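Local coordinates for protein - conserved hypothetical (PDB 4LES) that is of unknown function but folds into a mainly beta domain with a short helix packed on its main four-stranded antiparallel sheet, at residues A[136-139]-A[140-144]; A[154-158]-A[159-163]; A[148-151]-A[152-155]. All blocks are in the same frame, centred on the assembly; numbering follows the deposited sequence.

Contact 1: residues A[136-139]-A[140-144]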
loop_
_atom_site.group_PDB
_atom_site.type_symbol
_atom_site.label_atom_id
_atom_site.label_comp_id
_atom_site.label_asym_id
_atom_site.label_seq_id
_atom_site.Cartn_x
_atom_site.Cartn_y
_atom_site.Cartn_z
ATOM N N ASP A 136 4.961 5.330 1.399
ATOM C CA ASP A 136 3.904 6.278 1.720
ATOM C C ASP A 136 3.250 6.929 0.518
ATOM O O ASP A 136 3.891 7.197 -0.480
ATOM C CB ASP A 136 4.460 7.404 2.546
ATOM C CG ASP A 136 5.006 6.940 3.875
ATOM O OD1 ASP A 136 4.350 6.146 4.577
ATOM O OD2 ASP A 136 6.096 7.385 4.193
ATOM N N LEU A 137 1.955 7.169 0.669
ATOM C CA LEU A 137 1.166 7.884 -0.279
ATOM C C LEU A 137 1.395 9.340 0.045
ATOM O O LEU A 137 1.223 9.751 1.200
ATOM C CB LEU A 137 -0.301 7.546 -0.121
ATOM C CG LEU A 137 -1.226 8.335 -1.029
ATOM C CD1 LEU A 137 -1.055 7.875 -2.479
ATOM C CD2 LEU A 137 -2.653 8.153 -0.556
ATOM N N VAL A 138 1.763 10.128 -0.963
ATOM C CA VAL A 138 2.070 11.547 -0.754
ATOM C C VAL A 138 1.385 12.402 -1.791
ATOM O O VAL A 138 1.317 12.018 -2.974
ATOM C CB VAL A 138 3.576 11.801 -0.825
ATOM C CG1 VAL A 138 3.908 13.254 -0.487
ATOM C CG2 VAL A 138 4.303 10.876 0.129
ATOM N N ASP A 139 0.853 13.547 -1.352
ATOM C CA ASP A 139 0.147 14.455 -2.270
ATOM C C ASP A 139 1.088 15.522 -2.804
ATOM O O ASP A 139 2.264 15.501 -2.497
ATOM C CB ASP A 139 -1.104 15.055 -1.608
ATOM C CG ASP A 139 -0.804 15.951 -0.415
ATOM O OD1 ASP A 139 0.295 16.532 -0.300
ATOM O OD2 ASP A 139 -1.722 16.101 0.408
ATOM N N GLU A 140 0.577 16.449 -3.612
ATOM C CA GLU A 140 1.420 17.510 -4.184
ATOM C C GLU A 140 1.878 18.545 -3.121
ATOM O O GLU A 140 2.811 19.290 -3.353
ATOM C CB GLU A 140 0.725 18.179 -5.387
ATOM C CG GLU A 140 -0.578 18.884 -5.046
ATOM C CD GLU A 140 -1.484 19.148 -6.251
ATOM O OE1 GLU A 140 -1.221 18.633 -7.360
ATOM O OE2 GLU A 140 -2.490 19.868 -6.077
ATOM N N ASN A 141 1.234 18.562 -1.956
ATOM C CA ASN A 141 1.631 19.461 -0.867
ATOM C C ASN A 141 2.580 18.787 0.120
ATOM O O ASN A 141 2.825 19.309 1.199
ATOM C CB ASN A 141 0.402 19.938 -0.131
ATOM C CG ASN A 141 -0.537 20.678 -1.029
ATOM O OD1 ASN A 141 -1.727 20.374 -1.090
ATOM N ND2 ASN A 141 0.003 21.623 -1.780
ATOM N N ASP A 142 3.089 17.612 -0.257
ATOM C CA ASP A 142 4.035 16.837 0.544
ATOM C C ASP A 142 3.487 16.278 1.855
ATOM O O ASP A 142 4.240 15.977 2.776
ATOM C CB ASP A 142 5.356 17.597 0.737
ATOM C CG ASP A 142 6.199 17.610 -0.534
ATOM O OD1 ASP A 142 6.584 16.514 -1.006
ATOM O OD2 ASP A 142 6.490 18.705 -1.053
ATOM N N ASN A 143 2.175 16.122 1.940
ATOM C CA ASN A 143 1.610 15.457 3.090
ATOM C C ASN A 143 1.754 13.978 2.792
ATOM O O ASN A 143 1.381 13.524 1.707
ATOM C CB ASN A 143 0.153 15.796 3.271
ATOM C CG ASN A 143 -0.062 17.246 3.601
ATOM O OD1 ASN A 143 0.452 17.756 4.603
ATOM N ND2 ASN A 143 -0.838 17.920 2.771
ATOM N N ALA A 144 2.351 13.255 3.733
ATOM C CA ALA A 144 2.521 11.831 3.638
ATOM C C ALA A 144 1.427 11.256 4.526
ATOM O O ALA A 144 1.214 11.750 5.625
ATOM C CB ALA A 144 3.898 11.452 4.133
#

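Contact 2: residues A[154-158]-A[159-163]. With PO4 (phosphate ion), chain E.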
loop_
_atom_site.group_PDB
_atom_site.type_symbol
_atom_site.label_atom_id
_atom_site.label_comp_id
_atom_site.label_asym_id
_atom_site.label_seq_id
_atom_site.Cartn_x
_atom_site.Cartn_y
_atom_site.Cartn_z
ATOM N N SER A 154 -8.583 -5.750 6.346
ATOM C CA SER A 154 -9.752 -6.236 5.602
ATOM C C SER A 154 -9.374 -6.493 4.164
ATOM O O SER A 154 -9.804 -7.485 3.571
ATOM C CB SER A 154 -10.873 -5.214 5.627
ATOM O OG SER A 154 -11.102 -4.801 6.953
ATOM N N TYR A 155 -8.572 -5.590 3.606
ATOM C CA TYR A 155 -8.116 -5.729 2.222
ATOM C C TYR A 155 -7.215 -6.939 2.089
ATOM O O TYR A 155 -7.252 -7.622 1.075
ATOM C CB TYR A 155 -7.387 -4.485 1.745
ATOM C CG TYR A 155 -6.964 -4.571 0.304
ATOM C CD1 TYR A 155 -7.859 -4.284 -0.713
ATOM C CD2 TYR A 155 -5.684 -4.968 -0.041
ATOM C CE1 TYR A 155 -7.478 -4.358 -2.040
ATOM C CE2 TYR A 155 -5.295 -5.058 -1.361
ATOM C CZ TYR A 155 -6.202 -4.749 -2.361
ATOM O OH TYR A 155 -5.829 -4.830 -3.672
ATOM N N ASP A 156 -6.416 -7.208 3.119
ATOM C CA ASP A 156 -5.520 -8.370 3.101
ATOM C C ASP A 156 -6.303 -9.687 3.121
ATOM O O ASP A 156 -5.961 -10.608 2.376
ATOM C CB ASP A 156 -4.509 -8.307 4.241
ATOM C CG ASP A 156 -3.473 -7.189 4.051
ATOM O OD1 ASP A 156 -3.291 -6.688 2.914
ATOM O OD2 ASP A 156 -2.827 -6.817 5.049
ATOM N N VAL A 157 -7.337 -9.777 3.963
ATOM C CA VAL A 157 -8.205 -10.965 3.989
ATOM C C VAL A 157 -8.957 -11.039 2.650
ATOM O O VAL A 157 -9.077 -12.105 2.049
ATOM C CB VAL A 157 -9.208 -10.955 5.170
ATOM C CG1 VAL A 157 -10.165 -12.144 5.074
ATOM C CG2 VAL A 157 -8.459 -10.988 6.498
ATOM N N GLU A 158 -9.444 -9.900 2.179
ATOM C CA GLU A 158 -10.103 -9.841 0.892
ATOM C C GLU A 158 -9.248 -10.523 -0.191
ATOM O O GLU A 158 -9.774 -11.230 -1.047
ATOM C CB GLU A 158 -10.372 -8.393 0.511
ATOM C CG GLU A 158 -10.981 -8.239 -0.869
ATOM C CD GLU A 158 -11.178 -6.802 -1.263
ATOM O OE1 GLU A 158 -11.097 -5.915 -0.393
ATOM O OE2 GLU A 158 -11.414 -6.570 -2.455
ATOM N N LYS A 159 -7.932 -10.317 -0.136
ATOM C CA LYS A 159 -7.014 -10.900 -1.125
ATOM C C LYS A 159 -6.447 -12.279 -0.758
ATOM O O LYS A 159 -5.582 -12.787 -1.466
ATOM C CB LYS A 159 -5.851 -9.917 -1.405
ATOM C CG LYS A 159 -6.303 -8.587 -2.019
ATOM C CD LYS A 159 -6.995 -8.799 -3.364
ATOM C CE LYS A 159 -7.700 -7.543 -3.841
ATOM N NZ LYS A 159 -8.502 -7.775 -5.077
ATOM N N GLY A 160 -6.928 -12.883 0.330
ATOM C CA GLY A 160 -6.442 -14.195 0.768
ATOM C C GLY A 160 -5.086 -14.129 1.458
ATOM O O GLY A 160 -4.361 -15.116 1.518
ATOM N N GLU A 161 -4.745 -12.965 1.990
ATOM C CA GLU A 161 -3.476 -12.770 2.683
ATOM C C GLU A 161 -3.809 -12.837 4.168
ATOM O O GLU A 161 -3.782 -11.852 4.911
ATOM C CB GLU A 161 -2.836 -11.453 2.233
ATOM C CG GLU A 161 -2.738 -11.389 0.702
ATOM C CD GLU A 161 -2.042 -10.156 0.161
ATOM O OE1 GLU A 161 -2.097 -9.961 -1.071
ATOM O OE2 GLU A 161 -1.438 -9.396 0.944
ATOM N N THR A 162 -4.134 -14.058 4.565
ATOM C CA THR A 162 -4.592 -14.363 5.890
ATOM C C THR A 162 -3.642 -15.353 6.551
ATOM O O THR A 162 -3.738 -16.570 6.365
ATOM C CB THR A 162 -6.011 -14.942 5.829
ATOM O OG1 THR A 162 -6.412 -15.368 7.141
ATOM C CG2 THR A 162 -6.070 -16.127 4.840
ATOM N N SER A 163 -2.714 -14.801 7.311
ATOM C CA SER A 163 -1.721 -15.569 8.021
ATOM C C SER A 163 -0.974 -14.546 8.820
ATOM O O SER A 163 -0.627 -13.502 8.291
ATOM C CB SER A 163 -0.763 -16.280 7.051
ATOM O OG SER A 163 0.351 -16.851 7.721
HETATM P P PO4 E . -8.977 -5.795 -7.895
HETATM O O1 PO4 E . -8.371 -4.780 -6.950
HETATM O O2 PO4 E . -9.160 -5.215 -9.272
HETATM O O3 PO4 E . -8.038 -6.957 -7.982
HETATM O O4 PO4 E . -10.313 -6.242 -7.366
HETATM O O HOH W 1 -11.093 -8.186 -4.611
#

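Contact 3: residues A[148-151]-A[152-155]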
loop_
_atom_site.group_PDB
_atom_site.type_symbol
_atom_site.label_atom_id
_atom_site.label_comp_id
_atom_site.label_asym_id
_atom_site.label_seq_id
_atom_site.Cartn_x
_atom_site.Cartn_y
_atom_site.Cartn_z
ATOM N N ASP A 148 -4.384 3.094 7.232
ATOM C CA ASP A 148 -5.453 2.658 8.138
ATOM C C ASP A 148 -5.249 1.146 8.333
ATOM O O ASP A 148 -5.547 0.342 7.443
ATOM C CB ASP A 148 -6.824 2.969 7.519
ATOM C CG ASP A 148 -7.998 2.384 8.310
ATOM O OD1 ASP A 148 -7.808 1.479 9.156
ATOM O OD2 ASP A 148 -9.130 2.815 8.041
ATOM N N VAL A 149 -4.735 0.765 9.493
ATOM C CA VAL A 149 -4.419 -0.633 9.787
ATOM C C VAL A 149 -5.630 -1.595 9.698
ATOM O O VAL A 149 -5.456 -2.758 9.315
ATOM C CB VAL A 149 -3.698 -0.737 11.153
ATOM C CG1 VAL A 149 -3.500 -2.185 11.581
ATOM C CG2 VAL A 149 -2.360 0.003 11.096
ATOM N N TRP A 150 -6.840 -1.118 10.015
ATOM C CA TRP A 150 -8.037 -1.979 9.961
ATOM C C TRP A 150 -8.452 -2.255 8.505
ATOM O O TRP A 150 -8.610 -3.405 8.101
ATOM C CB TRP A 150 -9.172 -1.383 10.813
ATOM C CG TRP A 150 -10.453 -2.249 10.990
ATOM C CD1 TRP A 150 -11.732 -1.776 11.125
ATOM C CD2 TRP A 150 -10.566 -3.701 11.021
ATOM N NE1 TRP A 150 -12.623 -2.823 11.265
ATOM C CE2 TRP A 150 -11.940 -4.009 11.195
ATOM C CE3 TRP A 150 -9.647 -4.761 10.920
ATOM C CZ2 TRP A 150 -12.412 -5.331 11.270
ATOM C CZ3 TRP A 150 -10.125 -6.076 10.993
ATOM C CH2 TRP A 150 -11.492 -6.343 11.164
ATOM N N ALA A 151 -8.585 -1.200 7.719
ATOM C CA ALA A 151 -8.938 -1.339 6.308
ATOM C C ALA A 151 -7.899 -2.213 5.612
ATOM O O ALA A 151 -8.252 -3.098 4.833
ATOM C CB ALA A 151 -9.018 0.021 5.654
ATOM N N ALA A 152 -6.621 -1.979 5.922
ATOM C CA ALA A 152 -5.523 -2.766 5.343
ATOM C C ALA A 152 -5.676 -4.239 5.681
ATOM O O ALA A 152 -5.399 -5.116 4.847
ATOM C CB ALA A 152 -4.175 -2.247 5.808
ATOM N N SER A 153 -6.132 -4.514 6.900
ATOM C CA SER A 153 -6.347 -5.882 7.329
ATOM C C SER A 153 -7.509 -6.515 6.554
ATOM O O SER A 153 -7.424 -7.674 6.149
ATOM C CB SER A 153 -6.608 -5.933 8.836
ATOM O OG SER A 153 -6.854 -7.262 9.247
ATOM N N SER A 154 -8.583 -5.750 6.346
ATOM C CA SER A 154 -9.752 -6.236 5.602
ATOM C C SER A 154 -9.374 -6.493 4.164
ATOM O O SER A 154 -9.804 -7.485 3.571
ATOM C CB SER A 154 -10.873 -5.214 5.627
ATOM O OG SER A 154 -11.102 -4.801 6.953
ATOM N N TYR A 155 -8.572 -5.590 3.606
ATOM C CA TYR A 155 -8.116 -5.729 2.222
ATOM C C TYR A 155 -7.215 -6.939 2.089
ATOM O O TYR A 155 -7.252 -7.622 1.075
ATOM C CB TYR A 155 -7.387 -4.485 1.745
ATOM C CG TYR A 155 -6.964 -4.571 0.304
ATOM C CD1 TYR A 155 -7.859 -4.284 -0.713
ATOM C CD2 TYR A 155 -5.684 -4.968 -0.041
ATOM C CE1 TYR A 155 -7.478 -4.358 -2.040
ATOM C CE2 TYR A 155 -5.295 -5.058 -1.361
ATOM C CZ TYR A 155 -6.202 -4.749 -2.361
ATOM O OH TYR A 155 -5.829 -4.830 -3.672
#

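Contact 1: residues A[136-139]-A[140-144]
The carboxylate of D139 meets the amide of N143 at a steep angle, their planes 79° apart. N143 ND2 reaches D139 OD2 at 3.1 Å on the syn lone pair of that oxygen, and OD2 itself lies almost exactly in the plane of the amide. The other oxygen is approached from above the carboxylate plane, where the backbone N143 N donates to D139 OD1 over 3.0 Å. A third donor, N141 N, lies 2.8 Å from D139 OD1, but its N-H is poorly aimed and the bond is weak. The carboxylate owes this placement to a chi1 of 64°, which sets CG between the backbone N and the carbonyl carbon and turns it over the chain that follows. OD2 also accepts from Y145 OH, so both oxygens have more than one partner and the group is fixed in rotation.

The backbone is that of a 3:5 beta-hairpin with a type I turn and a G1 bulge. D142 N bonds to D139 O at 3.2 Å, D142 takes positive phi, and D139 N then donates to N143 O at 3.1 Å. Next to this, V138 and A144 form a non-hydrogen-bonded pair in which V138 CA lies 3.2 Å from N143 O, a CA-H...O contact. The valine straddles the returning chain: CG1 touches D142 CA at 3.7 Å, while CG2 packs beside the methyl of A144.

The hairpin follows strand 135-139, which pairs on its other side with strand 193-197 of a small antiparallel sheet. From that strand W193 lies against L137 and D139 and V196 against V138; L137 also reaches Y181 and I183 of strand 174-184. E140 OE1 ties the turn to K192 N.

Contact 2: residues A[154-158]-A[159-163]
Backbone hydrogen bonds between D156, V157 and the residues that follow them close helix 149-158 with a Schellman motif. E161 N donates to D156 O at 2.7 Å, and G160 N to V157 O at 2.9 Å. G160, the C-prime residue, has positive phi and turns the chain out of the helix. One step back, K159 N completes the last regular turn by bonding to Y155 O at 3.0 Å.

Apolar packing comes from the stem of K159, which is laid over one face of the Y155 ring. CG stands 4.0 Å from the ring centroid, displaced toward the rim in a CH-pi contact, and CE comes within 3.3 Å of Y155 OH. A bend at chi2 (-61°) carries the chain across the ring in this way. The hydroxyl is hydrogen-bonded to E116.

Charged groups arrange themselves round the lysine tip. E158 and K159 run side by side, but OE2 and NZ stay 4.1 Å apart and are joined through a water that donates to the carboxylate and accepts from the amine. R93 makes a salt bridge to the same E158 OE2. NZ also gives a weak hydrogen bond to O3 of a phosphate ion, 3.1 Å away, which R89 binds too. Elsewhere, D156 OD1 and E161 OE2 lie 3.8 Å apart with nearly parallel carboxylate planes, 13° apart; N178 donates to D156 OD1, which may ease the repulsion.

The phosphate is probably from the crystallisation liquor, yet its contacts with K159 and R89 suggest that basic side chains here can hold an anion, even with E158 and E116 nearby.

Contact 3: residues A[148-151]-A[152-155]
The indole of W150 lies against the side chains of S153 and S154, which follow it by three and four residues on the same helix. Its six-membered ring does the touching: CE3 is 3.9 Å from S153 CB, and CZ3 is equally close to S153 OG. With CG anti to the backbone N (chi1 -173°) the ring projects outward and leans toward the next turn. S153 approaches it obliquely, whereas the modelled hydroxyl of S154 sits 4.1 Å above the plane, over the ring centre. That hydroxyl is also directed at W150 O, but a close approach elsewhere makes its position doubtful.

The small side chains at A151 and A152 leave the helix in other directions, to the sheet beneath. A152 CB lies 3.4 Å from D148 O, against the first turn, and touches V180 of strand 174-184; A151 packs on V180 and on F112 of strand 110-121. Y155 is carried the same way, and its side chain touches V180 and V114.

D148 turns its carboxylate back over the helix start. OD1 accepts from A151 N at 3.1 Å, a straight bond that arrives from well above the carboxylate plane, and weakly from W150 N. Its carbonyl O meanwhile receives A152 N at 3.0 Å, the first of a regular run in which S154 N bonds to W150 O and Y155 N to A151 O.

An aspartate N-cap that accepts from two of the first amides, one of them weakly, and whose negative charge would probably be favourable at the positive end of the helix dipole, is the classic start of an alpha-helix, here one that packs its alanine face on a beta-sheet.

Contacts 2 and 3 hold the same element, helix 149-158: 148-155 covers its capped start and 154-163 its Schellman end, with S154 and Y155 shared and centres 9 Å apart. Contact 1 is separate, a hairpin at the end of strand 135-139; its centre lies about 26 Å from that of contact 2, on the opposite side of the chain's centre. Contacts 1 and 3 are partly buried, each with residues turned into the fold, while contact 2 is a surface contact. The chemistry follows: one aspartate organises backbone amides in contact 1 and another in contact 3, whereas contact 2 gathers charged side chains, a water and a phosphate ion.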